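Ketol-acid reductoisomerase (uncultured archaeon GZfos26G2, PDB 4XDY) catalyses the magnesium-dependent alkyl migration and NADH-linked reduction of acetohydroxy acids in the biosynthesis of branched-chain amino acids. Local coordinates at residues F149-L154 against M176-A181; M131-A136 against E189-E194; E209-G214 against E231-M236. All coordinates share one frame; numbering follows the deposited sequence.

Contact 1. Residues F149-L154 against M176-A181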
loop_
_atom_site.group_PDB
_atom_site.type_symbol
_atom_site.label_atom_id
_atom_site.label_comp_id
_atom_site.label_asym_id
_atom_site.label_seq_id
_atom_site.Cartn_x
_atom_site.Cartn_y
_atom_site.Cartn_z
ATOM N N PHE A 149 7.462 -17.282 0.962
ATOM C CA PHE A 149 6.239 -17.075 0.180
ATOM C C PHE A 149 6.682 -16.849 -1.301
ATOM O O PHE A 149 7.622 -17.544 -1.815
ATOM C CB PHE A 149 5.390 -15.984 0.833
ATOM C CG PHE A 149 3.990 -15.821 0.265
ATOM C CD1 PHE A 149 3.189 -16.943 -0.041
ATOM C CD2 PHE A 149 3.484 -14.534 -0.026
ATOM C CE1 PHE A 149 1.898 -16.751 -0.565
ATOM C CE2 PHE A 149 2.210 -14.380 -0.546
ATOM C CZ PHE A 149 1.435 -15.485 -0.822
ATOM N N GLY A 150 5.951 -15.991 -2.033
ATOM C CA GLY A 150 6.122 -15.914 -3.473
ATOM C C GLY A 150 5.173 -14.818 -3.980
ATOM O O GLY A 150 4.347 -14.351 -3.213
ATOM N N VAL A 151 5.326 -14.405 -5.245
ATOM C CA VAL A 151 4.419 -13.383 -5.848
ATOM C C VAL A 151 3.590 -14.081 -6.875
ATOM O O VAL A 151 4.079 -15.059 -7.518
ATOM C CB VAL A 151 5.187 -12.167 -6.426
ATOM C CG1 VAL A 151 5.862 -11.464 -5.265
ATOM C CG2 VAL A 151 6.135 -12.646 -7.481
ATOM N N PRO A 152 2.399 -13.540 -7.144
ATOM C CA PRO A 152 1.577 -14.122 -8.217
ATOM C C PRO A 152 2.232 -13.977 -9.597
ATOM O O PRO A 152 3.037 -13.086 -9.831
ATOM C CB PRO A 152 0.253 -13.327 -8.169
ATOM C CG PRO A 152 0.207 -12.718 -6.809
ATOM C CD PRO A 152 1.673 -12.430 -6.478
ATOM N N GLY A 153 1.925 -14.908 -10.484
ATOM C CA GLY A 153 2.423 -14.873 -11.862
ATOM C C GLY A 153 1.490 -15.293 -12.967
ATOM O O GLY A 153 0.490 -15.992 -12.730
ATOM N N LEU A 154 1.815 -14.872 -14.167
ATOM C CA LEU A 154 1.074 -15.181 -15.378
ATOM C C LEU A 154 2.030 -15.926 -16.294
ATOM O O LEU A 154 3.224 -15.510 -16.489
ATOM C CB LEU A 154 0.581 -13.898 -16.080
ATOM C CG LEU A 154 -0.802 -13.416 -15.631
ATOM C CD1 LEU A 154 -1.049 -13.297 -14.181
ATOM C CD2 LEU A 154 -1.131 -12.070 -16.317
ATOM N N MET A 176 10.891 -20.444 -8.821
ATOM C CA MET A 176 10.882 -19.062 -8.225
ATOM C C MET A 176 9.860 -18.862 -7.154
ATOM O O MET A 176 9.796 -17.784 -6.536
ATOM C CB MET A 176 10.768 -17.989 -9.336
ATOM C CG MET A 176 11.978 -17.977 -10.223
ATOM S SD MET A 176 12.079 -16.722 -11.501
ATOM C CE MET A 176 10.790 -17.273 -12.618
ATOM N N HIS A 177 9.101 -19.924 -6.836
ATOM C CA HIS A 177 8.128 -19.942 -5.732
ATOM C C HIS A 177 6.881 -19.056 -5.943
ATOM O O HIS A 177 6.119 -18.762 -4.990
ATOM C CB HIS A 177 8.784 -19.620 -4.395
ATOM C CG HIS A 177 9.840 -20.614 -3.953
ATOM N ND1 HIS A 177 10.412 -20.563 -2.703
ATOM C CD2 HIS A 177 10.421 -21.663 -4.586
ATOM C CE1 HIS A 177 11.304 -21.544 -2.583
ATOM N NE2 HIS A 177 11.371 -22.188 -3.725
ATOM N N TRP A 178 6.653 -18.652 -7.182
ATOM C CA TRP A 178 5.480 -17.818 -7.500
ATOM C C TRP A 178 4.210 -18.654 -7.339
ATOM O O TRP A 178 3.163 -18.152 -7.065
ATOM C CB TRP A 178 5.528 -17.301 -8.929
ATOM C CG TRP A 178 6.694 -16.384 -9.295
ATOM C CD1 TRP A 178 7.703 -15.950 -8.484
ATOM C CD2 TRP A 178 7.001 -15.910 -10.597
ATOM N NE1 TRP A 178 8.639 -15.239 -9.200
ATOM C CE2 TRP A 178 8.228 -15.173 -10.496
ATOM C CE3 TRP A 178 6.396 -16.031 -11.833
ATOM C CZ2 TRP A 178 8.838 -14.595 -11.611
ATOM C CZ3 TRP A 178 6.998 -15.448 -12.917
ATOM C CH2 TRP A 178 8.200 -14.739 -12.784
ATOM N N THR A 179 4.347 -19.972 -7.523
ATOM C CA THR A 179 3.234 -20.899 -7.297
ATOM C C THR A 179 2.726 -20.901 -5.882
ATOM O O THR A 179 1.570 -21.290 -5.652
ATOM C CB THR A 179 3.692 -22.361 -7.692
ATOM O OG1 THR A 179 5.005 -22.604 -7.182
ATOM C CG2 THR A 179 3.721 -22.508 -9.127
ATOM N N LYS A 180 3.523 -20.424 -4.910
ATOM C CA LYS A 180 3.010 -20.302 -3.574
ATOM C C LYS A 180 1.873 -19.271 -3.456
ATOM O O LYS A 180 0.942 -19.389 -2.631
ATOM C CB LYS A 180 4.118 -20.071 -2.573
ATOM C CG LYS A 180 5.124 -21.219 -2.549
ATOM C CD LYS A 180 6.118 -20.999 -1.455
ATOM C CE LYS A 180 7.301 -21.917 -1.585
ATOM N NZ LYS A 180 6.866 -23.311 -1.348
ATOM N N ALA A 181 1.941 -18.228 -4.278
ATOM C CA ALA A 181 0.845 -17.270 -4.349
ATOM C C ALA A 181 -0.166 -17.718 -5.402
ATOM O O ALA A 181 -1.382 -17.601 -5.195
ATOM C CB ALA A 181 1.417 -15.866 -4.725
HETATM O O HOH W 1 9.720 -18.856 -0.912
#
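The carbonyl oxygen of H177 takes two partners. It accepts the backbone amide of K180, with N to O 3.1 Å, and it meets the alpha carbon of G150. The latter is a CA-H...O contact, with G150 CA to H177 O 3.2 Å and an angle of 164° at the hydrogen. G150 has no CB, and the place one would take is filled by H177 O. H177 lies in a Schellman motif that ends helix 165-175. That helix is the crossover of a beta-alpha-beta unit in the Rossmann domain, joining the parallel neighbours 153-157 and 183-185.

A water ties the outer end together. It donates to F149 O at 2.6 Å and bonds H177 ND1 at the edge of the imidazole, in its plane. The H177 ring also stacks on Y145. With chi1 at -170° the F149 ring lies on the far side of CB from its own amide nitrogen, and its CE1 and CZ come to K180 and A181. F149 CE1 is 3.5 Å from K180 O. F329 of the second subunit meets this ring edge to face. The K180 chain runs antiparallel to that of F149, with CB near F149 CD1, and its NZ forms a salt bridge with D6.

The methyl of A181 sits against the backbone between V151 and P152, with A181 CB to P152 N 3.5 Å. It also touches the proline ring at CG and CD. W178 lies along the same run of backbone. Its CB is only 3.0 Å from V151 O, a tight fit. V151 CG2 stands over the five-membered ring as a CH-pi contact, 4.0 Å from the W178 centroid and 21° off the normal. The opposite face of the indole carries M176 CE, displaced toward the rim.

Contact 2. Residues M131-A136 against E189-E194. With NAI (1,4-dihydronicotinamide adenine dinucleotide), chain E.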
loop_
_atom_site.group_PDB
_atom_site.type_symbol
_atom_site.label_atom_id
_atom_site.label_comp_id
_atom_site.label_asym_id
_atom_site.label_seq_id
_atom_site.Cartn_x
_atom_site.Cartn_y
_atom_site.Cartn_z
ATOM N N MET A 131 6.540 -16.984 -21.628
ATOM C CA MET A 131 6.549 -15.843 -20.724
ATOM C C MET A 131 6.215 -16.275 -19.332
ATOM O O MET A 131 5.235 -17.031 -19.100
ATOM C CB MET A 131 5.539 -14.736 -21.176
ATOM C CG MET A 131 5.531 -13.753 -20.055
ATOM S SD MET A 131 4.849 -12.271 -20.631
ATOM C CE MET A 131 3.418 -12.784 -20.743
ATOM N N VAL A 132 7.037 -15.853 -18.380
ATOM C CA VAL A 132 6.763 -15.965 -16.961
ATOM C C VAL A 132 6.732 -14.552 -16.355
ATOM O O VAL A 132 7.801 -13.919 -16.174
ATOM C CB VAL A 132 7.728 -16.917 -16.251
ATOM C CG1 VAL A 132 7.602 -18.332 -16.895
ATOM C CG2 VAL A 132 9.225 -16.483 -16.371
ATOM N N ALA A 133 5.532 -14.042 -16.151
ATOM C CA ALA A 133 5.347 -12.617 -15.784
ATOM C C ALA A 133 4.946 -12.462 -14.360
ATOM O O ALA A 133 3.810 -12.811 -14.030
ATOM C CB ALA A 133 4.317 -11.990 -16.684
ATOM N N PRO A 134 5.846 -11.930 -13.459
ATOM C CA PRO A 134 5.466 -11.805 -12.064
ATOM C C PRO A 134 4.620 -10.546 -11.926
ATOM O O PRO A 134 4.997 -9.533 -12.489
ATOM C CB PRO A 134 6.826 -11.663 -11.320
ATOM C CG PRO A 134 7.719 -11.049 -12.354
ATOM C CD PRO A 134 7.203 -11.403 -13.698
ATOM N N LYS A 135 3.574 -10.587 -11.091
ATOM C CA LYS A 135 2.722 -9.447 -10.787
ATOM C C LYS A 135 3.319 -8.781 -9.534
ATOM O O LYS A 135 2.771 -8.827 -8.398
ATOM C CB LYS A 135 1.252 -9.921 -10.585
ATOM C CG LYS A 135 0.655 -10.641 -11.771
ATOM C CD LYS A 135 0.478 -9.779 -13.012
ATOM C CE LYS A 135 1.599 -9.814 -14.054
ATOM N NZ LYS A 135 1.461 -8.899 -15.279
ATOM N N ALA A 136 4.561 -8.253 -9.705
ATOM C CA ALA A 136 5.326 -7.765 -8.594
ATOM C C ALA A 136 6.553 -7.002 -9.065
ATOM O O ALA A 136 7.212 -7.389 -10.036
ATOM C CB ALA A 136 5.805 -8.889 -7.727
ATOM N N GLU A 189 -0.803 -11.690 -25.215
ATOM C CA GLU A 189 -1.544 -10.462 -25.476
ATOM C C GLU A 189 -2.314 -10.105 -24.198
ATOM O O GLU A 189 -2.420 -8.942 -23.821
ATOM C CB GLU A 189 -2.415 -10.634 -26.731
ATOM C CG GLU A 189 -1.598 -10.824 -28.046
ATOM C CD GLU A 189 -0.862 -12.203 -28.253
ATOM O OE1 GLU A 189 -1.361 -13.235 -27.630
ATOM O OE2 GLU A 189 0.284 -12.208 -28.964
ATOM N N GLN A 190 -2.902 -11.077 -23.543
ATOM C CA GLN A 190 -3.600 -10.790 -22.313
ATOM C C GLN A 190 -2.752 -10.193 -21.227
ATOM O O GLN A 190 -3.170 -9.253 -20.581
ATOM C CB GLN A 190 -4.322 -11.987 -21.712
ATOM C CG GLN A 190 -5.520 -12.523 -22.465
ATOM C CD GLN A 190 -5.990 -13.741 -21.690
ATOM O OE1 GLN A 190 -5.415 -14.811 -21.836
ATOM N NE2 GLN A 190 -6.912 -13.533 -20.753
ATOM N N GLU A 191 -1.613 -10.805 -20.968
ATOM C CA GLU A 191 -0.653 -10.251 -20.021
ATOM C C GLU A 191 -0.267 -8.845 -20.370
ATOM O O GLU A 191 -0.301 -7.975 -19.500
ATOM C CB GLU A 191 0.612 -11.072 -19.903
ATOM C CG GLU A 191 1.440 -10.664 -18.678
ATOM C CD GLU A 191 2.418 -9.476 -18.876
ATOM O OE1 GLU A 191 2.741 -9.139 -20.023
ATOM O OE2 GLU A 191 2.786 -8.962 -17.815
ATOM N N THR A 192 -0.007 -8.586 -21.652
ATOM C CA THR A 192 0.527 -7.330 -22.047
ATOM C C THR A 192 -0.485 -6.249 -21.707
ATOM O O THR A 192 -0.175 -5.201 -21.130
ATOM C CB THR A 192 0.810 -7.299 -23.547
ATOM O OG1 THR A 192 1.809 -8.310 -23.870
ATOM C CG2 THR A 192 1.318 -5.934 -23.926
ATOM N N TYR A 193 -1.743 -6.507 -22.066
ATOM C CA TYR A 193 -2.746 -5.472 -21.896
ATOM C C TYR A 193 -3.127 -5.224 -20.474
ATOM O O TYR A 193 -3.227 -4.044 -20.049
ATOM C CB TYR A 193 -4.010 -5.818 -22.712
ATOM C CG TYR A 193 -3.800 -6.111 -24.175
ATOM C CD1 TYR A 193 -2.830 -5.473 -24.927
ATOM C CD2 TYR A 193 -4.649 -7.011 -24.826
ATOM C CE1 TYR A 193 -2.639 -5.752 -26.283
ATOM C CE2 TYR A 193 -4.480 -7.293 -26.186
ATOM C CZ TYR A 193 -3.511 -6.653 -26.930
ATOM O OH TYR A 193 -3.333 -6.913 -28.258
ATOM N N GLU A 194 -3.295 -6.268 -19.700
ATOM C CA GLU A 194 -3.706 -6.113 -18.283
ATOM C C GLU A 194 -2.578 -5.423 -17.515
ATOM O O GLU A 194 -2.822 -4.611 -16.639
ATOM C CB GLU A 194 -4.107 -7.429 -17.648
ATOM C CG GLU A 194 -3.020 -8.460 -17.461
ATOM C CD GLU A 194 -2.139 -8.216 -16.271
ATOM O OE1 GLU A 194 -1.016 -8.791 -16.253
ATOM O OE2 GLU A 194 -2.601 -7.543 -15.269
HETATM P PA NAI E . 15.973 -2.881 -15.987
HETATM O O1A NAI E . 15.517 -1.501 -16.485
HETATM O O2A NAI E . 16.217 -3.100 -14.558
HETATM O O5B NAI E . 17.175 -3.306 -16.975
HETATM C C5B NAI E . 17.929 -4.525 -16.716
HETATM C C4B NAI E . 19.436 -4.238 -16.992
HETATM O O4B NAI E . 19.522 -4.013 -18.395
HETATM C C3B NAI E . 20.078 -2.981 -16.347
HETATM O O3B NAI E . 20.342 -3.284 -14.976
HETATM C C2B NAI E . 21.283 -2.750 -17.233
HETATM O O2B NAI E . 22.376 -3.510 -16.713
HETATM C C1B NAI E . 20.791 -3.335 -18.581
HETATM N N9A NAI E . 20.594 -2.286 -19.566
HETATM C C8A NAI E . 19.905 -1.096 -19.302
HETATM N N7A NAI E . 19.904 -0.347 -20.396
HETATM C C5A NAI E . 20.609 -1.025 -21.340
HETATM C C6A NAI E . 21.012 -0.760 -22.708
HETATM N N6A NAI E . 20.688 0.382 -23.331
HETATM N N1A NAI E . 21.696 -1.704 -23.407
HETATM C C2A NAI E . 22.067 -2.858 -22.814
HETATM N N3A NAI E . 21.752 -3.195 -21.576
HETATM C C4A NAI E . 21.039 -2.309 -20.788
HETATM O O3 NAI E . 14.796 -3.972 -16.516
HETATM P PN NAI E . 13.496 -4.416 -15.577
HETATM O O1N NAI E . 12.754 -3.185 -15.097
HETATM O O2N NAI E . 14.021 -5.372 -14.591
HETATM O O5D NAI E . 12.624 -4.991 -16.765
HETATM C C5D NAI E . 12.961 -6.310 -17.312
HETATM C C4D NAI E . 11.708 -6.980 -17.983
HETATM O O4D NAI E . 10.876 -7.325 -16.858
HETATM C C3D NAI E . 10.850 -6.076 -18.849
HETATM O O3D NAI E . 10.268 -6.832 -19.917
HETATM C C2D NAI E . 9.731 -5.545 -17.922
HETATM O O2D NAI E . 8.534 -5.102 -18.556
HETATM C C1D NAI E . 9.521 -6.763 -17.048
HETATM N N1N NAI E . 8.946 -6.591 -15.709
HETATM C C2N NAI E . 9.556 -5.746 -14.851
HETATM C C3N NAI E . 9.085 -5.572 -13.597
HETATM C C7N NAI E . 9.818 -4.750 -12.683
HETATM O O7N NAI E . 10.646 -3.830 -12.970
HETATM N N7N NAI E . 9.759 -5.178 -11.447
HETATM C C4N NAI E . 7.920 -6.329 -13.191
HETATM C C5N NAI E . 7.467 -7.363 -14.070
HETATM C C6N NAI E . 7.987 -7.429 -15.324
#
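The carboxylate of E191 has one face covered by M131 SD and A133 CB. Its rim is polar. OE2 receives K135 NZ on the anti side, 20° out of the plane, with NZ to OE2 2.9 Å. OE1 accepts G113 N and H112 ND1, and H112 is the predicted active-site residue. The carboxylate of E194 is used differently. Its OE1 takes K135 NZ on the syn lone pair, with NZ to OE1 2.7 Å. The side chain of M131 crosses that of E191 at about a right angle, and its CE packs on E191 CB at 3.4 Å.

K135 is the centre of an inverse gamma turn just after strand 128-134. Bends at chi2 (-66°) and chi3 (95°) bring its amine round to the helix. The contact joins strand 128-134 of the Rossmann domain and the turn after it to helix 188-203, the first helix of the C-terminal knotted domain. K135 NZ also bonds D195 OD1, and D195 binds magnesium. E194 OE2 lies close to E231 of the second subunit, a like charge. A methionine in place of K135 would probably leave E191 OE2, E194 OE1 and D195 OD1 without the amine they share, and the three carboxylates less firmly placed. On the cofactor side, A136 O is 3.4 Å from NAI C4N, the hydride-bearing carbon of the nicotinamide, and P134 O is 3.6 Å from NAI C5N.

Contact 3. Residues E209-G214 against E231-M236. With HIO (N-hydroxy-N-isopropyloxamic acid), chain I.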
loop_
_atom_site.group_PDB
_atom_site.type_symbol
_atom_site.label_atom_id
_atom_site.label_comp_id
_atom_site.label_asym_id
_atom_site.label_seq_id
_atom_site.Cartn_x
_atom_site.Cartn_y
_atom_site.Cartn_z
ATOM N N GLU A 209 -0.829 9.629 -8.530
ATOM C CA GLU A 209 -1.689 10.801 -8.764
ATOM C C GLU A 209 -2.727 10.967 -7.675
ATOM O O GLU A 209 -3.007 12.101 -7.279
ATOM C CB GLU A 209 -2.324 10.763 -10.132
ATOM C CG GLU A 209 -1.277 10.785 -11.223
ATOM C CD GLU A 209 -0.518 12.142 -11.379
ATOM O OE1 GLU A 209 -0.912 13.144 -10.727
ATOM O OE2 GLU A 209 0.463 12.179 -12.157
ATOM N N LEU A 210 -3.203 9.839 -7.115
ATOM C CA LEU A 210 -4.106 9.933 -5.972
ATOM C C LEU A 210 -3.406 10.559 -4.740
ATOM O O LEU A 210 -3.924 11.564 -4.160
ATOM C CB LEU A 210 -4.719 8.607 -5.623
ATOM C CG LEU A 210 -5.636 8.551 -4.405
ATOM C CD1 LEU A 210 -6.936 9.244 -4.646
ATOM C CD2 LEU A 210 -5.842 7.114 -4.002
ATOM N N MET A 211 -2.292 9.992 -4.341
ATOM C CA MET A 211 -1.560 10.548 -3.223
ATOM C C MET A 211 -1.091 11.998 -3.466
ATOM O O MET A 211 -1.218 12.826 -2.547
ATOM C CB MET A 211 -0.377 9.662 -2.923
ATOM C CG MET A 211 -0.782 8.335 -2.314
ATOM S SD MET A 211 0.644 7.339 -1.746
ATOM C CE MET A 211 1.537 7.374 -3.252
ATOM N N ARG A 212 -0.597 12.289 -4.682
ATOM C CA ARG A 212 -0.082 13.628 -4.968
ATOM C C ARG A 212 -1.171 14.674 -4.926
ATOM O O ARG A 212 -0.995 15.774 -4.357
ATOM C CB ARG A 212 0.628 13.700 -6.341
ATOM C CG ARG A 212 0.597 15.114 -6.972
ATOM C CD ARG A 212 1.426 15.267 -8.224
ATOM N NE ARG A 212 0.566 15.140 -9.358
ATOM C CZ ARG A 212 0.015 16.164 -9.949
ATOM N NH1 ARG A 212 0.243 17.395 -9.544
ATOM N NH2 ARG A 212 -0.739 15.958 -10.948
ATOM N N ASN A 213 -2.304 14.377 -5.535
ATOM C CA ASN A 213 -3.399 15.321 -5.514
ATOM C C ASN A 213 -3.948 15.523 -4.110
ATOM O O ASN A 213 -4.193 16.695 -3.697
ATOM C CB ASN A 213 -4.537 14.934 -6.501
ATOM C CG ASN A 213 -4.229 15.349 -7.904
ATOM O OD1 ASN A 213 -4.451 16.486 -8.266
ATOM N ND2 ASN A 213 -3.715 14.403 -8.730
ATOM N N GLY A 214 -4.081 14.447 -3.318
ATOM C CA GLY A 214 -4.458 14.645 -1.914
ATOM C C GLY A 214 -3.502 15.528 -1.128
ATOM O O GLY A 214 -3.929 16.444 -0.363
ATOM N N GLU A 231 -0.347 11.707 6.442
ATOM C CA GLU A 231 -1.749 11.345 6.128
ATOM C C GLU A 231 -1.866 10.660 4.780
ATOM O O GLU A 231 -2.626 9.715 4.670
ATOM C CB GLU A 231 -2.636 12.573 6.128
ATOM C CG GLU A 231 -4.101 12.308 5.892
ATOM C CD GLU A 231 -4.782 11.608 7.027
ATOM O OE1 GLU A 231 -4.445 11.814 8.201
ATOM O OE2 GLU A 231 -5.683 10.776 6.778
ATOM N N CYS A 232 -1.273 11.205 3.710
ATOM C CA CYS A 232 -1.556 10.760 2.349
ATOM C C CYS A 232 -0.581 9.711 1.826
ATOM O O CYS A 232 -0.894 9.033 0.882
ATOM C CB CYS A 232 -1.575 11.944 1.388
ATOM S SG CYS A 232 -2.831 13.195 1.670
ATOM N N VAL A 233 0.621 9.647 2.395
ATOM C CA VAL A 233 1.650 8.721 1.900
ATOM C C VAL A 233 2.093 7.709 2.930
ATOM O O VAL A 233 1.924 6.505 2.685
ATOM C CB VAL A 233 2.893 9.509 1.369
ATOM C CG1 VAL A 233 3.909 8.541 0.770
ATOM C CG2 VAL A 233 2.461 10.561 0.348
ATOM N N HIS A 234 2.618 8.119 4.091
ATOM C CA HIS A 234 3.105 7.145 5.040
ATOM C C HIS A 234 1.986 6.172 5.501
ATOM O O HIS A 234 2.183 4.986 5.535
ATOM C CB HIS A 234 3.708 7.841 6.262
ATOM C CG HIS A 234 4.395 6.937 7.194
ATOM N ND1 HIS A 234 5.732 6.581 7.024
ATOM C CD2 HIS A 234 3.962 6.262 8.292
ATOM C CE1 HIS A 234 6.054 5.688 7.945
ATOM N NE2 HIS A 234 5.050 5.554 8.784
ATOM N N GLU A 235 0.788 6.682 5.741
ATOM C CA GLU A 235 -0.296 5.814 6.230
ATOM C C GLU A 235 -0.857 4.905 5.142
ATOM O O GLU A 235 -1.408 3.842 5.424
ATOM C CB GLU A 235 -1.388 6.657 6.853
ATOM C CG GLU A 235 -2.339 5.796 7.688
ATOM C CD GLU A 235 -3.319 6.580 8.505
ATOM O OE1 GLU A 235 -3.224 7.807 8.652
ATOM O OE2 GLU A 235 -4.268 5.890 9.046
ATOM N N MET A 236 -0.637 5.238 3.882
ATOM C CA MET A 236 -1.176 4.406 2.806
ATOM C C MET A 236 -0.679 2.980 2.865
ATOM O O MET A 236 -1.441 2.008 2.626
ATOM C CB MET A 236 -0.828 5.008 1.486
ATOM C CG MET A 236 -1.374 4.323 0.245
ATOM S SD MET A 236 -3.211 4.442 0.139
ATOM C CE MET A 236 -3.293 5.957 -0.733
HETATM C C1 HIO I . -9.808 6.302 11.147
HETATM O O11 HIO I . -10.658 7.102 11.461
HETATM O O12 HIO I . -9.835 5.089 11.296
HETATM C C2 HIO I . -8.505 6.943 10.711
HETATM O O2 HIO I . -8.293 8.124 11.079
HETATM N N3 HIO I . -7.571 6.346 10.032
HETATM O O3 HIO I . -6.248 7.057 10.108
HETATM C C4 HIO I . -7.702 5.100 9.301
HETATM C C41 HIO I . -7.330 5.210 7.811
HETATM C C42 HIO I . -6.810 4.125 10.061
#
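C232 points at helix 205-220 and meets it at G214. Its SG lies 3.7 Å from G214 C. E231, just before it, is a predicted ligand of the second magnesium. The glycine lets the two backbones come near here, since a CB at this place would sit tightly on the sulfur. The carbonyl oxygen of C232 is buried and has no hydrogen-bond partner in the model. The amide of M236, which would reach C232 O in a regular alpha helix, bonds V233 O; a wider pi-type turn at 231-234 probably contributes. M211 covers the oxygen with its side chain, with M211 CG 3.3 Å and M211 SD 3.5 Å from C232 O.

At V233 the same sulfur goes on to the backbone, with M211 SD to V233 CA 4.0 Å. V233 CG2 adds a looser apolar contact to it. CG beside the backbone N (chi1 -71°) and an extended second torsion carry M211 SD out to this place. H234 turns away from helix 205-220. Its ring meets F329 and W244 of the second subunit. E235 OE2 comes within 2.5 Å of O3 of the inhibitor HIO, and E235 is a predicted ligand of the same magnesium as E231.

M236 returns to the contact. Its CG is anti to the backbone N (chi1 -177°), and bends at chi2 and chi3 bring CE across M211. M236 CE is 3.8 Å from M211 CG and 4.3 Å from L210 CD2.

Segments 209-214 and 231-236 lie on helices 205-220 and 225-254 of the knotted C-terminal domain. The segment axes approach to 9.1 Å, with 139° between their N-to-C directions. The second subunit packs around the pair: its C201 lies on L210, its K276 on N213 and its G198 on E231.

In the fold
Contacts 1 and 2 are neighbours, with centres 13 Å apart. Strands 153-157 and 128-134 lie side by side, antiparallel, in the Rossmann sheet. L154 O to A133 N and P152 O to K135 N, each 2.8 Å, are probable hydrogen bonds between them. Along the chain, contact 1 falls between the two segments of contact 2. Contact 3 follows both, in the helical C-terminal domain. Its centre is 29 Å from that of contact 1 and 27 Å from that of contact 2. Helix 188-203 of contact 2 leads directly into helix 205-220 of contact 3. All three touch the second subunit, and E231 and E235 approach contact 2 of the partner chain, so the dimer completes the active site.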